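Local coordinates for protein MIP07328p (Drosophila melanogaster, PDB 6FKK) that probably acts as a repellent axon guidance cue, a cell-surface semaphorin whose extracellular part presents a sema domain for receptor binding, at residues L208-E213 with Q271-I276; S215-N220 with Y226-R231; F265-I270 with G298-A303; F289-N294 with H383-A388. One frame throughout, in Å; residues are numbered along the deposited sequence.

Contact 1 (L208-E213 with Q271-I276); sequences LFFFRE and QAISPI
F210 and I273 carry the apolar part of this contact. The CD1 methyl of I273 sits 3.5 Å from F210 CD1 and 4.0 Å from F210 CG, an approach oblique to the ring plane, and the two side chains cross at about a right angle. V198, V229 and I285 touch the F210 side chain.

In the polar part, the Q271 carboxamide lies over one face of the R212 guanidinium, their planes 27° apart, with Q271 NE2 3.9 Å above the R212 plane, over its centre. R212 reaches it with an extended chain, while a bend at chi2 (-68°) swings the Q271 amide back. The polar partners lie elsewhere, all weakly held: R212 NH1 with I270 O, R212 NH2 with D196 OD2 in a long ion pair, and Q271 NE2 with T290 OG1. Replacing R212 by an alanine would probably leave the Q271 amide without the flat group beside it and D196 without its distant countercharge.

The touching parts, 210-212 and 271-273, run nearly opposite ways (170°), yet the F210 and I273 CA atoms are 8.0 Å apart and the strands do not pair within the sema propeller sheet. Their contact therefore rests on apolar contact and on an amide lying over a guanidinium face, with no hydrogen bond between the two segments.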
loop_
_atom_site.group_PDB
_atom_site.type_symbol
_atom_site.label_atom_id
_atom_site.label_comp_id
_atom_site.label_asym_id
_atom_site.label_seq_id
_atom_site.Cartn_x
_atom_site.Cartn_y
_atom_site.Cartn_z
ATOM N N LEU A 208 8.937 4.452 7.049
ATOM C CA LEU A 208 8.204 5.352 6.174
ATOM C C LEU A 208 6.708 5.122 6.334
ATOM O O LEU A 208 6.251 3.980 6.408
ATOM C CB LEU A 208 8.615 5.139 4.715
ATOM C CG LEU A 208 10.115 5.203 4.413
ATOM C CD1 LEU A 208 10.407 4.625 3.040
ATOM C CD2 LEU A 208 10.623 6.631 4.507
ATOM N N PHE A 209 5.950 6.215 6.393
ATOM C CA PHE A 209 4.498 6.165 6.476
ATOM C C PHE A 209 3.896 6.888 5.280
ATOM O O PHE A 209 4.391 7.942 4.869
ATOM C CB PHE A 209 3.987 6.799 7.776
ATOM C CG PHE A 209 4.440 6.085 9.017
ATOM C CD1 PHE A 209 5.658 6.390 9.599
ATOM C CD2 PHE A 209 3.646 5.111 9.601
ATOM C CE1 PHE A 209 6.080 5.737 10.739
ATOM C CE2 PHE A 209 4.061 4.454 10.741
ATOM C CZ PHE A 209 5.281 4.766 11.311
ATOM N N PHE A 210 2.829 6.320 4.725
ATOM C CA PHE A 210 2.138 6.892 3.578
ATOM C C PHE A 210 0.692 7.171 3.958
ATOM O O PHE A 210 0.010 6.293 4.498
ATOM C CB PHE A 210 2.210 5.954 2.371
ATOM C CG PHE A 210 3.608 5.724 1.867
ATOM C CD1 PHE A 210 4.422 4.770 2.454
ATOM C CD2 PHE A 210 4.111 6.470 0.813
ATOM C CE1 PHE A 210 5.708 4.559 1.997
ATOM C CE2 PHE A 210 5.396 6.263 0.351
ATOM C CZ PHE A 210 6.196 5.306 0.944
ATOM N N PHE A 211 0.231 8.388 3.678
ATOM C CA PHE A 211 -1.102 8.804 4.092
ATOM C C PHE A 211 -1.519 10.023 3.281
ATOM O O PHE A 211 -0.709 10.652 2.598
ATOM C CB PHE A 211 -1.148 9.114 5.592
ATOM C CG PHE A 211 -0.257 10.253 6.007
ATOM C CD1 PHE A 211 1.080 10.033 6.299
ATOM C CD2 PHE A 211 -0.758 11.541 6.113
ATOM C CE1 PHE A 211 1.902 11.078 6.682
ATOM C CE2 PHE A 211 0.058 12.590 6.496
ATOM C CZ PHE A 211 1.390 12.357 6.781
ATOM N N ARG A 212 -2.808 10.344 3.371
ATOM C CA ARG A 212 -3.369 11.563 2.814
ATOM C C ARG A 212 -3.912 12.414 3.953
ATOM O O ARG A 212 -4.387 11.889 4.965
ATOM C CB ARG A 212 -4.476 11.259 1.799
ATOM C CG ARG A 212 -5.619 10.431 2.358
ATOM C CD ARG A 212 -6.627 10.074 1.275
ATOM N NE ARG A 212 -7.757 9.315 1.806
ATOM C CZ ARG A 212 -7.787 7.989 1.899
ATOM N NH1 ARG A 212 -6.746 7.274 1.494
ATOM N NH2 ARG A 212 -8.855 7.378 2.395
ATOM N N GLU A 213 -3.829 13.731 3.792
ATOM C CA GLU A 213 -4.206 14.641 4.865
ATOM C C GLU A 213 -4.612 15.979 4.267
ATOM O O GLU A 213 -4.379 16.254 3.088
ATOM C CB GLU A 213 -3.061 14.829 5.865
ATOM C CG GLU A 213 -1.861 15.559 5.284
ATOM C CD GLU A 213 -0.884 16.025 6.348
ATOM O OE1 GLU A 213 0.257 16.387 5.991
ATOM O OE2 GLU A 213 -1.260 16.032 7.540
ATOM N N GLN A 271 -4.503 5.943 -2.120
ATOM C CA GLN A 271 -5.512 4.991 -1.670
ATOM C C GLN A 271 -4.888 3.681 -1.209
ATOM O O GLN A 271 -5.428 3.016 -0.319
ATOM C CB GLN A 271 -6.526 4.724 -2.785
ATOM C CG GLN A 271 -7.346 5.937 -3.193
ATOM C CD GLN A 271 -8.304 6.383 -2.107
ATOM O OE1 GLN A 271 -8.823 5.565 -1.348
ATOM N NE2 GLN A 271 -8.539 7.688 -2.023
ATOM N N ALA A 272 -3.760 3.302 -1.805
ATOM C CA ALA A 272 -3.100 2.048 -1.470
ATOM C C ALA A 272 -1.662 2.086 -1.964
ATOM O O ALA A 272 -1.336 2.806 -2.911
ATOM C CB ALA A 272 -3.829 0.846 -2.078
ATOM N N ILE A 273 -0.808 1.297 -1.309
ATOM C CA ILE A 273 0.572 1.115 -1.731
ATOM C C ILE A 273 0.901 -0.370 -1.704
ATOM O O ILE A 273 0.227 -1.174 -1.057
ATOM C CB ILE A 273 1.578 1.892 -0.854
ATOM C CG1 ILE A 273 1.589 1.332 0.571
ATOM C CG2 ILE A 273 1.260 3.380 -0.855
ATOM C CD1 ILE A 273 2.720 1.864 1.425
ATOM N N SER A 274 1.946 -0.722 -2.424
ATOM C CA SER A 274 2.497 -2.063 -2.454
ATOM C C SER A 274 3.761 -2.122 -1.613
ATOM O O SER A 274 4.332 -1.086 -1.259
ATOM C CB SER A 274 2.814 -2.469 -3.896
ATOM O OG SER A 274 3.895 -1.706 -4.406
ATOM N N PRO A 275 4.228 -3.319 -1.255
ATOM C CA PRO A 275 5.543 -3.426 -0.612
ATOM C C PRO A 275 6.634 -2.926 -1.544
ATOM O O PRO A 275 6.421 -2.711 -2.740
ATOM C CB PRO A 275 5.687 -4.926 -0.331
ATOM C CG PRO A 275 4.293 -5.447 -0.317
ATOM C CD PRO A 275 3.534 -4.617 -1.308
ATOM N N ILE A 276 7.829 -2.734 -0.982
ATOM C CA ILE A 276 8.952 -2.305 -1.804
ATOM C C ILE A 276 9.262 -3.382 -2.831
ATOM O O ILE A 276 9.486 -4.550 -2.488
ATOM C CB ILE A 276 10.179 -1.988 -0.937
ATOM C CG1 ILE A 276 9.927 -0.736 -0.100
ATOM C CG2 ILE A 276 11.406 -1.790 -1.814
ATOM C CD1 ILE A 276 11.153 -0.249 0.639
#

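Contact 2 (S215-N220 with Y226-R231); sequences SMEVMN and YSRVAR
E217 and R228 meet through two contrasting chain shapes: E217 places CG between its own N and carbonyl carbon (chi1 54°) and then runs extended, whereas R228 bends at chi2 (-80°) to turn its guanidinium toward the loop. The result is a salt bridge with R228 NH1 donating to E217 OE2 at 3.2 Å. Its N-H...O angle of 139° is far from straight, and the donor stands well above the carboxylate plane. The stronger partner of R228 is E213, whose OE1 pairs with NE.

This is the long loop of a beta hairpin in the sema domain: strands 206-214 and 225-233 are antiparallel neighbours in the sheet. S215, just past the strand end, has its CA 6.1 Å from that of Y226, and E217 and V218 then reach the Y226 ring, E217 also R228.

Y226 receives the remaining contacts. S215 CB lies 3.5 Å from Y226 CD2, and E217 CG comes in the ring plane, at the edge, 3.8 Å from Y226 CE2. Farther along the ring, V218 CG1 packs 4.1 Å from Y226 CZ. R254, on strand 251-259, adds a cation-pi contact to this ring, and the carbonyl oxygens of V218 and M219 both accept from K321 NZ.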
loop_
_atom_site.group_PDB
_atom_site.type_symbol
_atom_site.label_atom_id
_atom_site.label_comp_id
_atom_site.label_asym_id
_atom_site.label_seq_id
_atom_site.Cartn_x
_atom_site.Cartn_y
_atom_site.Cartn_z
ATOM N N SER A 215 -4.384 20.044 3.738
ATOM C CA SER A 215 -3.229 20.847 3.366
ATOM C C SER A 215 -3.244 22.179 4.099
ATOM O O SER A 215 -4.279 22.848 4.167
ATOM C CB SER A 215 -3.198 21.091 1.858
ATOM O OG SER A 215 -2.133 21.962 1.519
ATOM N N MET A 216 -2.089 22.556 4.642
ATOM C CA MET A 216 -1.868 23.901 5.148
ATOM C C MET A 216 -1.115 24.779 4.162
ATOM O O MET A 216 -1.327 25.995 4.146
ATOM C CB MET A 216 -1.085 23.855 6.463
ATOM C CG MET A 216 -1.808 23.173 7.607
ATOM S SD MET A 216 -0.803 23.143 9.103
ATOM C CE MET A 216 -0.252 24.848 9.184
ATOM N N GLU A 217 -0.257 24.182 3.331
ATOM C CA GLU A 217 0.606 24.956 2.446
ATOM C C GLU A 217 -0.175 25.751 1.408
ATOM O O GLU A 217 0.383 26.681 0.814
ATOM C CB GLU A 217 1.606 24.029 1.751
ATOM C CG GLU A 217 0.970 22.856 1.023
ATOM C CD GLU A 217 2.000 21.943 0.389
ATOM O OE1 GLU A 217 3.172 22.354 0.287
ATOM O OE2 GLU A 217 1.643 20.815 -0.004
ATOM N N VAL A 218 -1.442 25.408 1.167
ATOM C CA VAL A 218 -2.263 26.235 0.295
ATOM C C VAL A 218 -2.454 27.603 0.943
ATOM O O VAL A 218 -2.523 27.733 2.173
ATOM C CB VAL A 218 -3.614 25.565 -0.008
ATOM C CG1 VAL A 218 -3.435 24.447 -1.024
ATOM C CG2 VAL A 218 -4.239 25.026 1.266
ATOM N N MET A 219 -2.527 28.637 0.101
ATOM C CA MET A 219 -2.543 30.013 0.592
ATOM C C MET A 219 -3.707 30.257 1.547
ATOM O O MET A 219 -3.516 30.755 2.663
ATOM C CB MET A 219 -2.602 30.983 -0.588
ATOM C CG MET A 219 -3.382 30.449 -1.781
ATOM S SD MET A 219 -3.984 31.745 -2.879
ATOM C CE MET A 219 -5.250 32.486 -1.851
ATOM N N ASN A 220 -4.920 29.911 1.127
ATOM C CA ASN A 220 -6.119 30.177 1.908
ATOM C C ASN A 220 -6.477 29.044 2.862
ATOM O O ASN A 220 -7.582 29.048 3.414
ATOM C CB ASN A 220 -7.297 30.455 0.973
ATOM C CG ASN A 220 -7.377 29.466 -0.171
ATOM O OD1 ASN A 220 -6.367 29.140 -0.796
ATOM N ND2 ASN A 220 -8.578 28.976 -0.448
ATOM N N TYR A 226 -3.834 16.342 0.252
ATOM C CA TYR A 226 -2.561 16.016 -0.373
ATOM C C TYR A 226 -2.057 14.685 0.166
ATOM O O TYR A 226 -2.339 14.311 1.309
ATOM C CB TYR A 226 -1.506 17.106 -0.120
ATOM C CG TYR A 226 -1.732 18.394 -0.884
ATOM C CD1 TYR A 226 -2.563 18.433 -1.995
ATOM C CD2 TYR A 226 -1.103 19.569 -0.496
ATOM C CE1 TYR A 226 -2.769 19.611 -2.694
ATOM C CE2 TYR A 226 -1.302 20.750 -1.189
ATOM C CZ TYR A 226 -2.136 20.766 -2.286
ATOM O OH TYR A 226 -2.334 21.940 -2.978
ATOM N N SER A 227 -1.308 13.969 -0.667
ATOM C CA SER A 227 -0.709 12.700 -0.284
ATOM C C SER A 227 0.731 12.926 0.158
ATOM O O SER A 227 1.477 13.673 -0.479
ATOM C CB SER A 227 -0.757 11.702 -1.440
ATOM O OG SER A 227 -2.092 11.482 -1.861
ATOM N N ARG A 228 1.117 12.276 1.255
ATOM C CA ARG A 228 2.410 12.514 1.878
ATOM C C ARG A 228 3.138 11.202 2.127
ATOM O O ARG A 228 2.521 10.145 2.287
ATOM C CB ARG A 228 2.270 13.251 3.218
ATOM C CG ARG A 228 1.302 14.420 3.224
ATOM C CD ARG A 228 1.912 15.676 2.634
ATOM N NE ARG A 228 1.219 16.868 3.112
ATOM C CZ ARG A 228 1.462 18.100 2.679
ATOM N NH1 ARG A 228 2.385 18.304 1.749
ATOM N NH2 ARG A 228 0.783 19.126 3.172
ATOM N N VAL A 229 4.464 11.287 2.164
ATOM C CA VAL A 229 5.311 10.252 2.740
ATOM C C VAL A 229 6.070 10.878 3.900
ATOM O O VAL A 229 6.656 11.957 3.758
ATOM C CB VAL A 229 6.272 9.635 1.703
ATOM C CG1 VAL A 229 7.100 10.707 1.003
ATOM C CG2 VAL A 229 7.175 8.605 2.366
ATOM N N ALA A 230 6.027 10.223 5.056
ATOM C CA ALA A 230 6.709 10.698 6.247
ATOM C C ALA A 230 7.658 9.620 6.748
ATOM O O ALA A 230 7.486 8.433 6.460
ATOM C CB ALA A 230 5.712 11.086 7.346
ATOM N N ARG A 231 8.674 10.041 7.500
ATOM C CA ARG A 231 9.681 9.112 7.990
ATOM C C ARG A 231 10.075 9.474 9.414
ATOM O O ARG A 231 9.926 10.615 9.857
ATOM C CB ARG A 231 10.926 9.092 7.090
ATOM C CG ARG A 231 11.971 10.144 7.417
ATOM C CD ARG A 231 13.163 10.013 6.485
ATOM N NE ARG A 231 14.250 10.920 6.843
ATOM C CZ ARG A 231 15.382 11.028 6.156
ATOM N NH1 ARG A 231 15.571 10.285 5.074
ATOM N NH2 ARG A 231 16.323 11.875 6.547
#

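Contact 3 (F265-I270 with G298-A303); sequences FYFDEI and GSAVCA. With NAG (2-acetamido-2-deoxy-beta-D-glucopyranose), chain B.
F267 and A300 have their CA atoms 6.8 Å apart where strand 265-279, interrupted around D268, faces strand 298-305. There the A300 methyl fits over the middle of the F267 ring: A300 CB is 3.4 Å from the F267 ring centroid and 4° off the normal, a CH-pi contact over the ring face. With CG anti to its carbonyl carbon (chi1 -57°), F267 lays that face on the alanine. G298 C lies at the ring edge, 3.9 Å from F267 CE2, and the same CE2 is 3.5 Å from S299 O, which approaches obliquely.

Both strands belong to one sheet of the sema beta-propeller, where they flank strand 282-290; F289 and T291 also touch the F267 side chain. With a serine in place of F267, the A300 methyl would probably lose the aromatic face it rests on, and a gap would be likely to open beside G298.

Next along the chain, Y266 faces elsewhere, toward a glycan attached to the protein. The sugar N2 of NAG donates to Y266 OH at 3.2 Å, with an N-H...O angle of 146°, and lies at the ring edge near its plane. On the other strand, C302 SG forms a disulfide with C257, tying strand 298-305 to strand 251-259.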
loop_
_atom_site.group_PDB
_atom_site.type_symbol
_atom_site.label_atom_id
_atom_site.label_comp_id
_atom_site.label_asym_id
_atom_site.label_seq_id
_atom_site.Cartn_x
_atom_site.Cartn_y
_atom_site.Cartn_z
ATOM N N PHE A 265 -2.428 17.733 -14.273
ATOM C CA PHE A 265 -3.614 17.081 -13.726
ATOM C C PHE A 265 -3.173 16.179 -12.579
ATOM O O PHE A 265 -2.528 15.151 -12.806
ATOM C CB PHE A 265 -4.341 16.287 -14.809
ATOM C CG PHE A 265 -5.671 15.738 -14.374
ATOM C CD1 PHE A 265 -5.761 14.486 -13.787
ATOM C CD2 PHE A 265 -6.832 16.471 -14.557
ATOM C CE1 PHE A 265 -6.982 13.979 -13.386
ATOM C CE2 PHE A 265 -8.057 15.967 -14.158
ATOM C CZ PHE A 265 -8.131 14.719 -13.571
ATOM N N TYR A 266 -3.532 16.553 -11.355
ATOM C CA TYR A 266 -3.046 15.865 -10.167
ATOM C C TYR A 266 -4.021 14.793 -9.697
ATOM O O TYR A 266 -5.242 14.956 -9.787
ATOM C CB TYR A 266 -2.807 16.856 -9.025
ATOM C CG TYR A 266 -1.637 17.787 -9.235
ATOM C CD1 TYR A 266 -1.785 18.972 -9.942
ATOM C CD2 TYR A 266 -0.388 17.489 -8.710
ATOM C CE1 TYR A 266 -0.719 19.831 -10.126
ATOM C CE2 TYR A 266 0.686 18.342 -8.889
ATOM C CZ TYR A 266 0.514 19.511 -9.598
ATOM O OH TYR A 266 1.578 20.364 -9.779
ATOM N N PHE A 267 -3.466 13.696 -9.195
ATOM C CA PHE A 267 -4.199 12.691 -8.430
ATOM C C PHE A 267 -3.670 12.798 -7.002
ATOM O O PHE A 267 -2.613 12.248 -6.679
ATOM C CB PHE A 267 -4.000 11.293 -9.008
ATOM C CG PHE A 267 -4.391 11.163 -10.455
ATOM C CD1 PHE A 267 -3.505 11.515 -11.461
ATOM C CD2 PHE A 267 -5.634 10.661 -10.811
ATOM C CE1 PHE A 267 -3.855 11.388 -12.791
ATOM C CE2 PHE A 267 -5.990 10.533 -12.142
ATOM C CZ PHE A 267 -5.099 10.896 -13.133
ATOM N N ASP A 268 -4.400 13.516 -6.149
ATOM C CA ASP A 268 -3.863 13.969 -4.873
ATOM C C ASP A 268 -4.237 13.091 -3.685
ATOM O O ASP A 268 -3.740 13.338 -2.582
ATOM C CB ASP A 268 -4.322 15.403 -4.592
ATOM C CG ASP A 268 -3.531 16.432 -5.372
ATOM O OD1 ASP A 268 -2.317 16.215 -5.577
ATOM O OD2 ASP A 268 -4.122 17.458 -5.774
ATOM N N GLU A 269 -5.089 12.085 -3.866
ATOM C CA GLU A 269 -5.572 11.267 -2.754
ATOM C C GLU A 269 -5.083 9.833 -2.934
ATOM O O GLU A 269 -5.680 9.052 -3.682
ATOM C CB GLU A 269 -7.094 11.332 -2.655
ATOM C CG GLU A 269 -7.622 12.714 -2.304
ATOM C CD GLU A 269 -9.102 12.713 -1.978
ATOM O OE1 GLU A 269 -9.775 11.698 -2.259
ATOM O OE2 GLU A 269 -9.591 13.725 -1.436
ATOM N N ILE A 270 -4.000 9.488 -2.235
ATOM C CA ILE A 270 -3.473 8.131 -2.290
ATOM C C ILE A 270 -4.453 7.176 -1.618
ATOM O O ILE A 270 -5.166 7.539 -0.672
ATOM C CB ILE A 270 -2.080 8.074 -1.636
ATOM C CG1 ILE A 270 -1.381 6.754 -1.955
ATOM C CG2 ILE A 270 -2.180 8.276 -0.133
ATOM C CD1 ILE A 270 0.083 6.751 -1.581
ATOM N N GLY A 298 -11.322 10.364 -11.273
ATOM C CA GLY A 298 -10.147 9.820 -11.928
ATOM C C GLY A 298 -9.326 8.986 -10.975
ATOM O O GLY A 298 -9.284 9.246 -9.768
ATOM N N SER A 299 -8.669 7.969 -11.527
ATOM C CA SER A 299 -7.768 7.107 -10.779
ATOM C C SER A 299 -6.457 6.982 -11.536
ATOM O O SER A 299 -6.415 7.124 -12.761
ATOM C CB SER A 299 -8.371 5.718 -10.558
ATOM O OG SER A 299 -9.643 5.818 -9.950
ATOM N N ALA A 300 -5.385 6.708 -10.799
ATOM C CA ALA A 300 -4.075 6.594 -11.419
ATOM C C ALA A 300 -3.184 5.685 -10.589
ATOM O O ALA A 300 -3.370 5.537 -9.378
ATOM C CB ALA A 300 -3.409 7.963 -11.588
ATOM N N VAL A 301 -2.205 5.084 -11.261
ATOM C CA VAL A 301 -1.166 4.291 -10.618
ATOM C C VAL A 301 0.164 4.988 -10.863
ATOM O O VAL A 301 0.561 5.194 -12.016
ATOM C CB VAL A 301 -1.127 2.850 -11.147
ATOM C CG1 VAL A 301 0.085 2.124 -10.588
ATOM C CG2 VAL A 301 -2.404 2.118 -10.784
ATOM N N CYS A 302 0.849 5.352 -9.783
ATOM C CA CYS A 302 2.180 5.930 -9.862
ATOM C C CYS A 302 3.166 5.053 -9.106
ATOM O O CYS A 302 2.815 4.394 -8.122
ATOM C CB CYS A 302 2.224 7.355 -9.292
ATOM S SG CYS A 302 1.671 8.666 -10.416
ATOM N N ALA A 303 4.407 5.053 -9.580
ATOM C CA ALA A 303 5.503 4.356 -8.927
ATOM C C ALA A 303 6.533 5.377 -8.474
ATOM O O ALA A 303 6.799 6.358 -9.176
ATOM C CB ALA A 303 6.151 3.330 -9.861
HETATM C C1 NAG B . 4.614 17.734 -9.886
HETATM C C2 NAG B . 5.025 19.179 -9.636
HETATM C C3 NAG B . 4.662 20.054 -10.838
HETATM C C4 NAG B . 5.146 19.436 -12.149
HETATM C C5 NAG B . 4.762 17.961 -12.230
HETATM C C6 NAG B . 5.352 17.256 -13.429
HETATM C C7 NAG B . 5.063 19.912 -7.290
HETATM C C8 NAG B . 4.251 20.446 -6.148
HETATM N N2 NAG B . 4.397 19.691 -8.428
HETATM O O3 NAG B . 5.253 21.332 -10.631
HETATM O O4 NAG B . 4.520 20.065 -13.264
HETATM O O5 NAG B . 5.224 17.266 -11.067
HETATM O O6 NAG B . 6.772 17.291 -13.409
HETATM O O7 NAG B . 6.265 19.692 -7.185
#

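Contact 4 (F289-N294 with H383-A388); sequences FTTSVN and HHRLTA
R385 reaches across to T290 and T291 at a junction between two blades of the sema beta-propeller: 289-290 ends a strand of one sheet, and about 386-388 begins, weakly bonded, the first strand of the next.

Followed outward, R385 first brings CB to 4.1 Å from the T290 CG2 methyl. With CG anti to the carbonyl carbon (chi1 -59°), the chain then stays extended as far as NE, crossing both threonine side chains at about a right angle. P297 and S299 touch it from outside the two segments. At the tip, R385 NH1 is the atom that touches: it lies 3.5 Å from T290 CB, which meets the guanidinium at its edge, in the plane. The same nitrogen donates to T291 O at 3.4 Å, a weak hydrogen bond with an N-H...O angle of 147°. T291 OG1 is engaged elsewhere, with I296 O.

At the backbone, D411 OD1 accepts from R385 N, and S299 OG, on strand 298-305, bonds L386 N and ties the two sheets together. Beyond it, T387 and A388 both face G409 in a classic beta bulge. T290 OG1 is weakly bonded to E269 O and Q271 NE2, while the methyl branch reaches the residue after the arginine, T290 CG2 lying 3.9 Å from L386 O.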
loop_
_atom_site.group_PDB
_atom_site.type_symbol
_atom_site.label_atom_id
_atom_site.label_comp_id
_atom_site.label_asym_id
_atom_site.label_seq_id
_atom_site.Cartn_x
_atom_site.Cartn_y
_atom_site.Cartn_z
ATOM N N PHE A 289 -3.714 6.284 -6.733
ATOM C CA PHE A 289 -4.207 7.615 -6.416
ATOM C C PHE A 289 -5.549 7.853 -7.094
ATOM O O PHE A 289 -5.781 7.387 -8.214
ATOM C CB PHE A 289 -3.219 8.699 -6.864
ATOM C CG PHE A 289 -1.893 8.653 -6.164
ATOM C CD1 PHE A 289 -0.921 7.743 -6.545
ATOM C CD2 PHE A 289 -1.606 9.544 -5.142
ATOM C CE1 PHE A 289 0.303 7.708 -5.909
ATOM C CE2 PHE A 289 -0.382 9.514 -4.500
ATOM C CZ PHE A 289 0.573 8.594 -4.884
ATOM N N THR A 290 -6.426 8.587 -6.413
ATOM C CA THR A 290 -7.681 9.052 -6.982
ATOM C C THR A 290 -7.744 10.571 -6.900
ATOM O O THR A 290 -7.028 11.201 -6.117
ATOM C CB THR A 290 -8.897 8.441 -6.266
ATOM O OG1 THR A 290 -8.836 8.741 -4.865
ATOM C CG2 THR A 290 -8.943 6.931 -6.463
ATOM N N THR A 291 -8.609 11.158 -7.725
ATOM C CA THR A 291 -8.787 12.600 -7.707
ATOM C C THR A 291 -9.746 13.005 -6.593
ATOM O O THR A 291 -10.478 12.185 -6.032
ATOM C CB THR A 291 -9.323 13.109 -9.045
ATOM O OG1 THR A 291 -10.648 12.606 -9.254
ATOM C CG2 THR A 291 -8.430 12.656 -10.182
ATOM N N SER A 292 -9.734 14.296 -6.280
ATOM C CA SER A 292 -10.633 14.838 -5.280
ATOM C C SER A 292 -12.033 15.002 -5.877
ATOM O O SER A 292 -12.264 14.773 -7.067
ATOM C CB SER A 292 -10.075 16.147 -4.729
ATOM O OG SER A 292 -8.771 15.952 -4.204
ATOM N N VAL A 293 -12.985 15.402 -5.027
ATOM C CA VAL A 293 -14.396 15.353 -5.390
ATOM C C VAL A 293 -14.768 16.363 -6.466
ATOM O O VAL A 293 -15.827 16.242 -7.085
ATOM C CB VAL A 293 -15.252 15.564 -4.126
ATOM C CG1 VAL A 293 -14.983 14.460 -3.120
ATOM C CG2 VAL A 293 -14.953 16.921 -3.510
ATOM N N ASN A 294 -13.926 17.367 -6.711
ATOM C CA ASN A 294 -14.276 18.424 -7.654
ATOM C C ASN A 294 -13.784 18.104 -9.053
ATOM O O ASN A 294 -14.553 18.162 -10.019
ATOM C CB ASN A 294 -13.672 19.756 -7.201
ATOM C CG ASN A 294 -12.241 19.598 -6.757
ATOM O OD1 ASN A 294 -11.323 19.721 -7.561
ATOM N ND2 ASN A 294 -12.050 19.233 -5.485
ATOM N N HIS A 383 -16.859 4.877 -14.403
ATOM C CA HIS A 383 -17.794 4.582 -13.326
ATOM C C HIS A 383 -17.175 3.748 -12.208
ATOM O O HIS A 383 -17.913 3.104 -11.452
ATOM C CB HIS A 383 -19.033 3.877 -13.883
ATOM C CG HIS A 383 -19.838 4.723 -14.822
ATOM N ND1 HIS A 383 -20.268 5.991 -14.499
ATOM C CD2 HIS A 383 -20.295 4.478 -16.073
ATOM C CE1 HIS A 383 -20.952 6.494 -15.511
ATOM N NE2 HIS A 383 -20.984 5.595 -16.479
ATOM N N HIS A 384 -15.851 3.739 -12.082
ATOM C CA HIS A 384 -15.199 3.019 -11.000
ATOM C C HIS A 384 -13.848 3.654 -10.713
ATOM O O HIS A 384 -13.245 4.302 -11.573
ATOM C CB HIS A 384 -15.035 1.527 -11.326
ATOM C CG HIS A 384 -14.222 1.258 -12.554
ATOM N ND1 HIS A 384 -14.785 0.847 -13.743
ATOM C CD2 HIS A 384 -12.888 1.331 -12.776
ATOM C CE1 HIS A 384 -13.834 0.682 -14.645
ATOM N NE2 HIS A 384 -12.673 0.970 -14.083
ATOM N N ARG A 385 -13.379 3.461 -9.484
ATOM C CA ARG A 385 -12.086 3.960 -9.041
ATOM C C ARG A 385 -11.193 2.792 -8.644
ATOM O O ARG A 385 -11.678 1.749 -8.193
ATOM C CB ARG A 385 -12.234 4.917 -7.850
ATOM C CG ARG A 385 -13.101 6.139 -8.113
ATOM C CD ARG A 385 -13.369 6.906 -6.821
ATOM N NE ARG A 385 -14.087 8.158 -7.052
ATOM C CZ ARG A 385 -13.498 9.345 -7.170
ATOM N NH1 ARG A 385 -12.179 9.443 -7.079
ATOM N NH2 ARG A 385 -14.226 10.433 -7.378
ATOM N N LEU A 386 -9.886 2.973 -8.805
ATOM C CA LEU A 386 -8.926 1.970 -8.367
ATOM C C LEU A 386 -8.774 2.008 -6.853
ATOM O O LEU A 386 -8.831 3.072 -6.231
ATOM C CB LEU A 386 -7.570 2.194 -9.032
ATOM C CG LEU A 386 -7.505 2.087 -10.559
ATOM C CD1 LEU A 386 -6.078 2.297 -11.039
ATOM C CD2 LEU A 386 -8.045 0.753 -11.054
ATOM N N THR A 387 -8.577 0.826 -6.256
ATOM C CA THR A 387 -8.572 0.708 -4.797
ATOM C C THR A 387 -7.401 -0.103 -4.253
ATOM O O THR A 387 -6.953 0.151 -3.129
ATOM C CB THR A 387 -9.889 0.087 -4.308
ATOM O OG1 THR A 387 -10.072 -1.199 -4.915
ATOM C CG2 THR A 387 -11.072 0.985 -4.651
ATOM N N ALA A 388 -6.889 -1.069 -5.014
ATOM C CA ALA A 388 -5.853 -1.975 -4.534
ATOM C C ALA A 388 -4.712 -2.043 -5.541
ATOM O O ALA A 388 -4.833 -1.603 -6.687
ATOM C CB ALA A 388 -6.417 -3.380 -4.273
#

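Overall arrangement
All four contacts lie in the sema domain, a beta-propeller, and the branched sheet of strands 196-203 to 377-380 takes part in each. Contacts 3 and 4 are closest, their centres about 8 Å apart, and their segments alternate along the chain, as do those of contacts 1 and 3, which share strand 265-279 at about 12 Å. Contact 2, about 15 Å from contact 1, falls between that contact's two segments in sequence; strands 206-214 and 225-233 bond there through the F209-A230 and F211-R228 backbone pairs. S227 OG links contacts 2 and 3. Contact 4 alone has a segment on the following sheet, so contacts 1 to 3 lie within the branched sheet and its loops, and contact 4 joins it to its neighbour.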